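PDB 6EBU: LpxE from Aquifex aeolicus, which probably removes the 1-phosphate group of lipid A, acting as a membrane-embedded phosphatase of the PAP2 superfamily. Local coordinates for residues P85-L90 against V148-D153; E17-I22 against I89-V94. The protein carries 1 engineered substitution. All coordinates share one frame; numbering follows the deposited sequence.

Interaction 1. Residues P85-L90 against V148-D153; sequences PRPAIL and VHFPLD. With SO4 (sulfate ion), chain B.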
ATOM      1  N   PRO A  85       4.430 -16.325   0.773  1.00 51.48           N
ATOM      2  CA  PRO A  85       3.085 -16.668   0.308  1.00 52.44           C
ATOM      3  C   PRO A  85       2.049 -15.691   0.838  1.00 39.62           C
ATOM      4  O   PRO A  85       2.143 -15.190   1.961  1.00 43.25           O
ATOM      5  CB  PRO A  85       2.863 -18.073   0.883  1.00 48.42           C
ATOM      6  CG  PRO A  85       3.702 -18.083   2.128  1.00 42.67           C
ATOM      7  CD  PRO A  85       4.924 -17.269   1.791  1.00 45.80           C
ATOM      8  N   ARG A  86       1.056 -15.415   0.003  1.00 41.39           N
ATOM      9  CA  ARG A  86      -0.060 -14.575   0.396  1.00 47.92           C
ATOM     10  C   ARG A  86      -1.033 -15.385   1.248  1.00 47.39           C
ATOM     11  O   ARG A  86      -0.898 -16.604   1.370  1.00 46.24           O
ATOM     12  CB  ARG A  86      -0.720 -13.993  -0.853  1.00 39.08           C
ATOM     13  CG  ARG A  86       0.145 -12.962  -1.572  1.00 40.34           C
ATOM     14  CD  ARG A  86      -0.507 -12.477  -2.850  1.00 42.03           C
ATOM     15  NE  ARG A  86       0.327 -11.522  -3.574  1.00 44.22           N
ATOM     16  CZ  ARG A  86       0.195 -10.200  -3.516  1.00 43.00           C
ATOM     17  NH1 ARG A  86      -0.746  -9.644  -2.764  1.00 39.81           N
ATOM     18  NH2 ARG A  86       1.010  -9.429  -4.222  1.00 44.33           N
ATOM     19  N   PRO A  87      -2.015 -14.728   1.878  1.00 48.59           N
ATOM     20  CA  PRO A  87      -2.953 -15.465   2.743  1.00 39.34           C
ATOM     21  C   PRO A  87      -3.669 -16.627   2.073  1.00 37.82           C
ATOM     22  O   PRO A  87      -3.966 -17.620   2.748  1.00 49.70           O
ATOM     23  CB  PRO A  87      -3.940 -14.374   3.176  1.00 43.61           C
ATOM     24  CG  PRO A  87      -3.112 -13.141   3.204  1.00 41.21           C
ATOM     25  CD  PRO A  87      -2.160 -13.269   2.045  1.00 40.42           C
ATOM     26  N   ALA A  88      -3.967 -16.540   0.774  1.00 45.31           N
ATOM     27  CA  ALA A  88      -4.675 -17.632   0.115  1.00 44.50           C
ATOM     28  C   ALA A  88      -3.843 -18.906   0.044  1.00 52.22           C
ATOM     29  O   ALA A  88      -4.409 -19.992  -0.113  1.00 49.99           O
ATOM     30  CB  ALA A  88      -5.104 -17.217  -1.293  1.00 44.62           C
ATOM     31  N   ILE A  89      -2.522 -18.797   0.152  1.00 54.86           N
ATOM     32  CA  ILE A  89      -1.652 -19.969   0.149  1.00 53.17           C
ATOM     33  C   ILE A  89      -1.399 -20.473   1.563  1.00 52.61           C
ATOM     34  O   ILE A  89      -1.517 -21.670   1.839  1.00 54.50           O
ATOM     35  CB  ILE A  89      -0.326 -19.639  -0.574  1.00 50.05           C
ATOM     36  CG1 ILE A  89      -0.584 -19.268  -2.036  1.00 48.99           C
ATOM     37  CG2 ILE A  89       0.642 -20.808  -0.477  1.00 58.25           C
ATOM     38  CD1 ILE A  89      -1.163 -20.390  -2.865  1.00 48.81           C
ATOM     39  N   LEU A  90      -1.060 -19.569   2.483  1.00 44.32           N
ATOM     40  CA  LEU A  90      -0.672 -19.988   3.825  1.00 44.03           C
ATOM     41  C   LEU A  90      -1.876 -20.418   4.654  1.00 52.64           C
ATOM     42  O   LEU A  90      -1.789 -21.377   5.431  1.00 57.00           O
ATOM     43  CB  LEU A  90       0.080 -18.857   4.528  1.00 45.71           C
ATOM     44  CG  LEU A  90       0.877 -19.249   5.774  1.00 59.35           C
ATOM     45  CD1 LEU A  90       2.165 -19.963   5.389  1.00 57.21           C
ATOM     46  CD2 LEU A  90       1.170 -18.027   6.632  1.00 49.01           C
ATOM     47  N   VAL A 148      -5.342 -10.578   0.123  1.00 42.21           N
ATOM     48  CA  VAL A 148      -4.115 -10.747  -0.648  1.00 40.14           C
ATOM     49  C   VAL A 148      -2.867 -10.349   0.126  1.00 35.19           C
ATOM     50  O   VAL A 148      -1.752 -10.550  -0.380  1.00 43.14           O
ATOM     51  CB  VAL A 148      -4.176  -9.958  -1.974  1.00 41.30           C
ATOM     52  CG1 VAL A 148      -5.374 -10.407  -2.799  1.00 37.44           C
ATOM     53  CG2 VAL A 148      -4.231  -8.459  -1.707  1.00 35.73           C
ATOM     54  N   HIS A 149      -3.009  -9.796   1.327  1.00 38.88           N
ATOM     55  CA  HIS A 149      -1.857  -9.392   2.118  1.00 33.77           C
ATOM     56  C   HIS A 149      -2.126  -9.665   3.590  1.00 40.66           C
ATOM     57  O   HIS A 149      -3.276  -9.756   4.029  1.00 40.38           O
ATOM     58  CB  HIS A 149      -1.513  -7.908   1.915  1.00 34.90           C
ATOM     59  CG  HIS A 149      -0.705  -7.634   0.684  1.00 48.92           C
ATOM     60  ND1 HIS A 149       0.583  -8.099   0.517  1.00 49.44           N
ATOM     61  CD2 HIS A 149      -1.000  -6.934  -0.438  1.00 43.98           C
ATOM     62  CE1 HIS A 149       1.044  -7.701  -0.654  1.00 40.94           C
ATOM     63  NE2 HIS A 149       0.104  -6.995  -1.255  1.00 44.99           N
ATOM     64  N   PHE A 150      -1.036  -9.808   4.344  1.00 37.87           N
ATOM     65  CA  PHE A 150      -1.026  -9.888   5.793  1.00 39.60           C
ATOM     66  C   PHE A 150      -0.781  -8.512   6.391  1.00 43.08           C
ATOM     67  O   PHE A 150      -0.222  -7.630   5.732  1.00 39.42           O
ATOM     68  CB  PHE A 150       0.066 -10.848   6.264  1.00 38.65           C
ATOM     69  CG  PHE A 150      -0.150 -12.274   5.853  1.00 44.17           C
ATOM     70  CD1 PHE A 150      -1.032 -13.084   6.547  1.00 43.48           C
ATOM     71  CD2 PHE A 150       0.549 -12.812   4.785  1.00 46.09           C
ATOM     72  CE1 PHE A 150      -1.221 -14.405   6.177  1.00 48.10           C
ATOM     73  CE2 PHE A 150       0.364 -14.131   4.411  1.00 40.78           C
ATOM     74  CZ  PHE A 150      -0.522 -14.926   5.109  1.00 39.18           C
ATOM     75  N   PRO A 151      -1.195  -8.296   7.642  1.00 42.17           N
ATOM     76  CA  PRO A 151      -0.883  -7.021   8.308  1.00 39.82           C
ATOM     77  C   PRO A 151       0.599  -6.684   8.334  1.00 40.41           C
ATOM     78  O   PRO A 151       0.953  -5.499   8.326  1.00 43.43           O
ATOM     79  CB  PRO A 151      -1.439  -7.232   9.722  1.00 41.58           C
ATOM     80  CG  PRO A 151      -2.578  -8.171   9.519  1.00 36.03           C
ATOM     81  CD  PRO A 151      -2.152  -9.105   8.418  1.00 44.66           C
ATOM     82  N   LEU A 152       1.476  -7.688   8.373  1.00 45.95           N
ATOM     83  CA  LEU A 152       2.909  -7.416   8.313  1.00 45.78           C
ATOM     84  C   LEU A 152       3.289  -6.757   6.992  1.00 40.58           C
ATOM     85  O   LEU A 152       4.126  -5.846   6.961  1.00 38.60           O
ATOM     86  CB  LEU A 152       3.697  -8.712   8.509  1.00 50.22           C
ATOM     87  CG  LEU A 152       5.199  -8.644   8.219  1.00 51.53           C
ATOM     88  CD1 LEU A 152       5.893  -7.712   9.203  1.00 41.20           C
ATOM     89  CD2 LEU A 152       5.826 -10.029   8.248  1.00 42.97           C
ATOM     90  N   ASP A 153       2.675  -7.199   5.891  1.00 42.67           N
ATOM     91  CA  ASP A 153       3.008  -6.651   4.578  1.00 43.82           C
ATOM     92  C   ASP A 153       2.588  -5.193   4.459  1.00 43.40           C
ATOM     93  O   ASP A 153       3.320  -4.376   3.886  1.00 36.98           O
ATOM     94  CB  ASP A 153       2.346  -7.478   3.478  1.00 46.09           C
ATOM     95  CG  ASP A 153       2.534  -8.965   3.670  1.00 42.52           C
ATOM     96  OD1 ASP A 153       3.601  -9.371   4.177  1.00 47.05           O
ATOM     97  OD2 ASP A 153       1.615  -9.730   3.305  1.00 36.94           O
TER
HETATM   98  S   SO4 B 201       0.986  -5.749  -4.129  1.00 53.74           S
HETATM   99  O1  SO4 B 201      -0.062  -5.156  -3.301  1.00 53.58           O
HETATM  100  O2  SO4 B 201       0.465  -6.932  -4.805  1.00 53.46           O
HETATM  101  O3  SO4 B 201       2.106  -6.128  -3.273  1.00 52.52           O
HETATM  102  O4  SO4 B 201       1.434  -4.777  -5.123  1.00 51.47           O

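Interaction 2. Residues E17-I22 against I89-V94; sequences ELFRLI and ILLEDV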
ATOM      1  N   GLU A  17      -3.877 -13.472  13.614  1.00 50.33           N
ATOM      2  CA  GLU A  17      -5.084 -13.039  14.312  1.00 55.06           C
ATOM      3  C   GLU A  17      -5.570 -11.695  13.783  1.00 51.46           C
ATOM      4  O   GLU A  17      -6.779 -11.482  13.631  1.00 52.64           O
ATOM      5  CB  GLU A  17      -4.827 -12.968  15.817  1.00 53.12           C
ATOM      6  N   LEU A  18      -4.644 -10.776  13.500  1.00 59.79           N
ATOM      7  CA  LEU A  18      -5.027  -9.497  12.912  1.00 50.18           C
ATOM      8  C   LEU A  18      -5.649  -9.689  11.536  1.00 54.55           C
ATOM      9  O   LEU A  18      -6.641  -9.031  11.198  1.00 47.63           O
ATOM     10  CB  LEU A  18      -3.816  -8.570  12.821  1.00 64.00           C
ATOM     11  CG  LEU A  18      -3.365  -7.822  14.076  1.00 67.61           C
ATOM     12  CD1 LEU A  18      -2.663  -6.530  13.688  1.00 58.65           C
ATOM     13  CD2 LEU A  18      -4.541  -7.542  14.997  1.00 73.60           C
ATOM     14  N   PHE A  19      -5.080 -10.583  10.724  1.00 44.45           N
ATOM     15  CA  PHE A  19      -5.644 -10.824   9.402  1.00 41.36           C
ATOM     16  C   PHE A  19      -7.067 -11.359   9.499  1.00 47.14           C
ATOM     17  O   PHE A  19      -7.947 -10.938   8.739  1.00 47.90           O
ATOM     18  CB  PHE A  19      -4.768 -11.797   8.610  1.00 39.78           C
ATOM     19  CG  PHE A  19      -5.381 -12.221   7.306  1.00 39.84           C
ATOM     20  CD1 PHE A  19      -5.286 -11.410   6.185  1.00 36.87           C
ATOM     21  CD2 PHE A  19      -6.082 -13.412   7.207  1.00 42.56           C
ATOM     22  CE1 PHE A  19      -5.863 -11.787   4.988  1.00 37.06           C
ATOM     23  CE2 PHE A  19      -6.663 -13.796   6.010  1.00 42.65           C
ATOM     24  CZ  PHE A  19      -6.554 -12.981   4.901  1.00 44.02           C
ATOM     25  N   ARG A  20      -7.308 -12.293  10.421  1.00 42.92           N
ATOM     26  CA  ARG A  20      -8.635 -12.890  10.539  1.00 49.67           C
ATOM     27  C   ARG A  20      -9.674 -11.855  10.951  1.00 44.07           C
ATOM     28  O   ARG A  20     -10.801 -11.861  10.443  1.00 50.64           O
ATOM     29  CB  ARG A  20      -8.606 -14.047  11.538  1.00 48.25           C
ATOM     30  CG  ARG A  20      -7.809 -15.255  11.072  1.00 43.70           C
ATOM     31  CD  ARG A  20      -8.398 -15.855   9.808  1.00 48.55           C
ATOM     32  NE  ARG A  20      -7.693 -17.067   9.406  1.00 51.79           N
ATOM     33  CZ  ARG A  20      -7.996 -17.789   8.332  1.00 52.88           C
ATOM     34  NH1 ARG A  20      -8.995 -17.420   7.542  1.00 52.77           N
ATOM     35  NH2 ARG A  20      -7.299 -18.881   8.048  1.00 52.74           N
ATOM     36  N   LEU A  21      -9.312 -10.955  11.869  1.00 38.63           N
ATOM     37  CA  LEU A  21     -10.259  -9.943  12.326  1.00 47.77           C
ATOM     38  C   LEU A  21     -10.694  -9.035  11.182  1.00 53.44           C
ATOM     39  O   LEU A  21     -11.865  -8.646  11.098  1.00 54.42           O
ATOM     40  CB  LEU A  21      -9.641  -9.121  13.459  1.00 44.93           C
ATOM     41  N   ILE A  22      -9.768  -8.693  10.285  1.00 48.60           N
ATOM     42  CA  ILE A  22     -10.101  -7.818   9.166  1.00 42.86           C
ATOM     43  C   ILE A  22     -10.742  -8.608   8.033  1.00 45.04           C
ATOM     44  O   ILE A  22     -11.747  -8.179   7.453  1.00 42.83           O
ATOM     45  CB  ILE A  22      -8.843  -7.069   8.691  1.00 43.07           C
ATOM     46  CG1 ILE A  22      -8.367  -6.094   9.770  1.00 39.21           C
ATOM     47  CG2 ILE A  22      -9.115  -6.348   7.377  1.00 33.13           C
ATOM     48  CD1 ILE A  22      -7.036  -5.453   9.466  1.00 47.69           C
ATOM     49  N   ILE A  89      -2.522 -18.797   0.152  1.00 54.86           N
ATOM     50  CA  ILE A  89      -1.652 -19.969   0.149  1.00 53.17           C
ATOM     51  C   ILE A  89      -1.399 -20.473   1.563  1.00 52.61           C
ATOM     52  O   ILE A  89      -1.517 -21.670   1.839  1.00 54.50           O
ATOM     53  CB  ILE A  89      -0.326 -19.639  -0.574  1.00 50.05           C
ATOM     54  CG1 ILE A  89      -0.584 -19.268  -2.036  1.00 48.99           C
ATOM     55  CG2 ILE A  89       0.642 -20.808  -0.477  1.00 58.25           C
ATOM     56  CD1 ILE A  89      -1.163 -20.390  -2.865  1.00 48.81           C
ATOM     57  N   LEU A  90      -1.060 -19.569   2.483  1.00 44.32           N
ATOM     58  CA  LEU A  90      -0.672 -19.988   3.825  1.00 44.03           C
ATOM     59  C   LEU A  90      -1.876 -20.418   4.654  1.00 52.64           C
ATOM     60  O   LEU A  90      -1.789 -21.377   5.431  1.00 57.00           O
ATOM     61  CB  LEU A  90       0.080 -18.857   4.528  1.00 45.71           C
ATOM     62  CG  LEU A  90       0.877 -19.249   5.774  1.00 59.35           C
ATOM     63  CD1 LEU A  90       2.165 -19.963   5.389  1.00 57.21           C
ATOM     64  CD2 LEU A  90       1.170 -18.027   6.632  1.00 49.01           C
ATOM     65  N   LEU A  91      -3.002 -19.725   4.513  1.00 49.18           N
ATOM     66  CA  LEU A  91      -4.152 -19.925   5.379  1.00 48.22           C
ATOM     67  C   LEU A  91      -5.286 -20.618   4.636  1.00 48.30           C
ATOM     68  O   LEU A  91      -5.322 -20.663   3.404  1.00 54.09           O
ATOM     69  CB  LEU A  91      -4.650 -18.592   5.946  1.00 51.87           C
ATOM     70  CG  LEU A  91      -3.670 -17.805   6.815  1.00 48.26           C
ATOM     71  CD1 LEU A  91      -4.382 -16.638   7.481  1.00 55.46           C
ATOM     72  CD2 LEU A  91      -3.021 -18.709   7.851  1.00 48.64           C
ATOM     73  N   GLU A  92      -6.217 -21.155   5.417  1.00 55.04           N
ATOM     74  CA  GLU A  92      -7.412 -21.806   4.903  1.00 54.46           C
ATOM     75  C   GLU A  92      -8.607 -20.869   5.020  1.00 44.51           C
ATOM     76  O   GLU A  92      -8.669 -20.023   5.916  1.00 53.63           O
ATOM     77  CB  GLU A  92      -7.701 -23.104   5.663  1.00 61.35           C
ATOM     78  CG  GLU A  92      -6.472 -23.918   6.039  1.00 61.78           C
ATOM     79  CD  GLU A  92      -5.863 -24.642   4.852  1.00 56.68           C
ATOM     80  OE1 GLU A  92      -4.656 -24.952   4.904  1.00 54.38           O
ATOM     81  OE2 GLU A  92      -6.589 -24.897   3.869  1.00 61.54           O
ATOM     82  N   ASP A  93      -9.560 -21.034   4.102  1.00 51.47           N
ATOM     83  CA  ASP A  93     -10.828 -20.303   4.119  1.00 59.40           C
ATOM     84  C   ASP A  93     -10.595 -18.791   4.125  1.00 61.30           C
ATOM     85  O   ASP A  93     -11.063 -18.059   5.000  1.00 58.60           O
ATOM     86  CB  ASP A  93     -11.689 -20.740   5.307  1.00 55.29           C
ATOM     87  CG  ASP A  93     -12.209 -22.152   5.154  1.00 64.73           C
ATOM     88  OD1 ASP A  93     -12.674 -22.494   4.047  1.00 74.35           O
ATOM     89  OD2 ASP A  93     -12.146 -22.921   6.136  1.00 76.01           O
ATOM     90  N   VAL A  94      -9.855 -18.338   3.124  1.00 57.38           N
ATOM     91  CA  VAL A  94      -9.539 -16.926   2.967  1.00 50.72           C
ATOM     92  C   VAL A  94     -10.560 -16.295   2.032  1.00 49.80           C
ATOM     93  O   VAL A  94     -10.830 -16.819   0.943  1.00 49.10           O
ATOM     94  CB  VAL A  94      -8.110 -16.740   2.432  1.00 50.15           C
ATOM     95  CG1 VAL A  94      -7.943 -15.359   1.819  1.00 44.11           C
ATOM     96  CG2 VAL A  94      -7.099 -16.959   3.547  1.00 45.68           C
TER

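Interaction 1. Residues P85-L90 against V148-D153
R86 and H149 meet beside a sulfate ion that both bind. R86 NH2 donates to SO4 O2 at 2.6 Å near the guanidinium plane, while H149 NE2 donates to SO4 O1 at 2.8 Å from the ring edge. The R86 chain, extended from CG to NE, also brings NH1 to V148 O at 2.7 Å; the N-H...O angle of 137° makes it a bent bond, and the donor comes from above the carbonyl plane. NH1 thereby lies over one face of the H149 imidazole, offset toward its rim, with the two planes 55° apart. W102 O accepts a hydrogen bond from R86 NE, so the guanidinium is fixed at several points.

D153 OD2 accepts a nearly straight bond from F150 N at 2.8 Å, and weakly one from H149 ND1 at 3.4 Å; S104 OG is a further partner. The weak bond from ND1 lies at the ring edge, as the sulfate does at NE2, and may help to hold the imidazole's rotation.

Apolar packing centres on F150. P87 CG sits 3.6 Å from the ring centroid and 9° off its normal, a CH-pi contact over the middle of one face, and L90 CD2 reaches F150 CZ at 3.8 Å.

K79, G108 and R143 also hydrogen-bond the sulfate. K79 and R86-P87 fit the first PAP2 signature motif, and R143, H149 and D153 the third; the sulfate therefore probably marks the phosphate pocket, with H149 and D153 placed as the nucleophilic histidine and its aspartate partner are in this family.

Interaction 2. Residues E17-I22 against I89-V94
R20 reaches from helix 13-24 to the loop after helix 87-90 and grips its backbone. NH2 donates to E92 O at 2.8 Å with an N-H...O angle of 154°, in the carbonyl plane on a lone pair, and NH1 reaches the same oxygen at 3.1 Å, approaching nearly head-on to the carbonyl. Both bonds lie close to the guanidinium plane, an end-on approach with two nitrogens converging on one acceptor. A weak third bond runs from NH1 to D93 O at 3.3 Å. The bend at chi2 (-62°), followed by a straight run to the guanidinium, brings the group to these carbonyls.

Apolar contacts lie alongside. L91 CD1 covers one guanidinium face, 3.7 Å from R20 NH2, and packs against F19 CD2, also at 3.7 Å. V94 CG2 meets F19 CE2 at 4.0 Å, the two side chains crossing at about a right angle. F19 also touches P87, P151 and I144.

With R20 replaced by alanine, E92 O would probably lose both arginine donors and the loop at E92-D93 be freer to move.

The arrangement is a side-chain-to-backbone clasp in which one arginine's two end nitrogens share one carbonyl oxygen, joining the N-terminal helix 13-24 to the loop beyond helix 87-90.

Helix 87-90 serves both contacts, whose centres lie about 8 Å apart: interaction 1 uses its start and interaction 2 its exit, with I89 and L90 common to the two ranges. They touch directly, P87 CB lying 3.4 Å from F19 CZ and H149 O 3.4 Å from F19 CD1, so F19 is packed against residues of both segments of interaction 1. Burial separates them: six of seven touching residues are buried in interaction 1, against one of six in interaction 2. In both, an arginine donates to main-chain carbonyls, but R86 also binds an anion in a buried site, whereas R20 grips a loop near the surface.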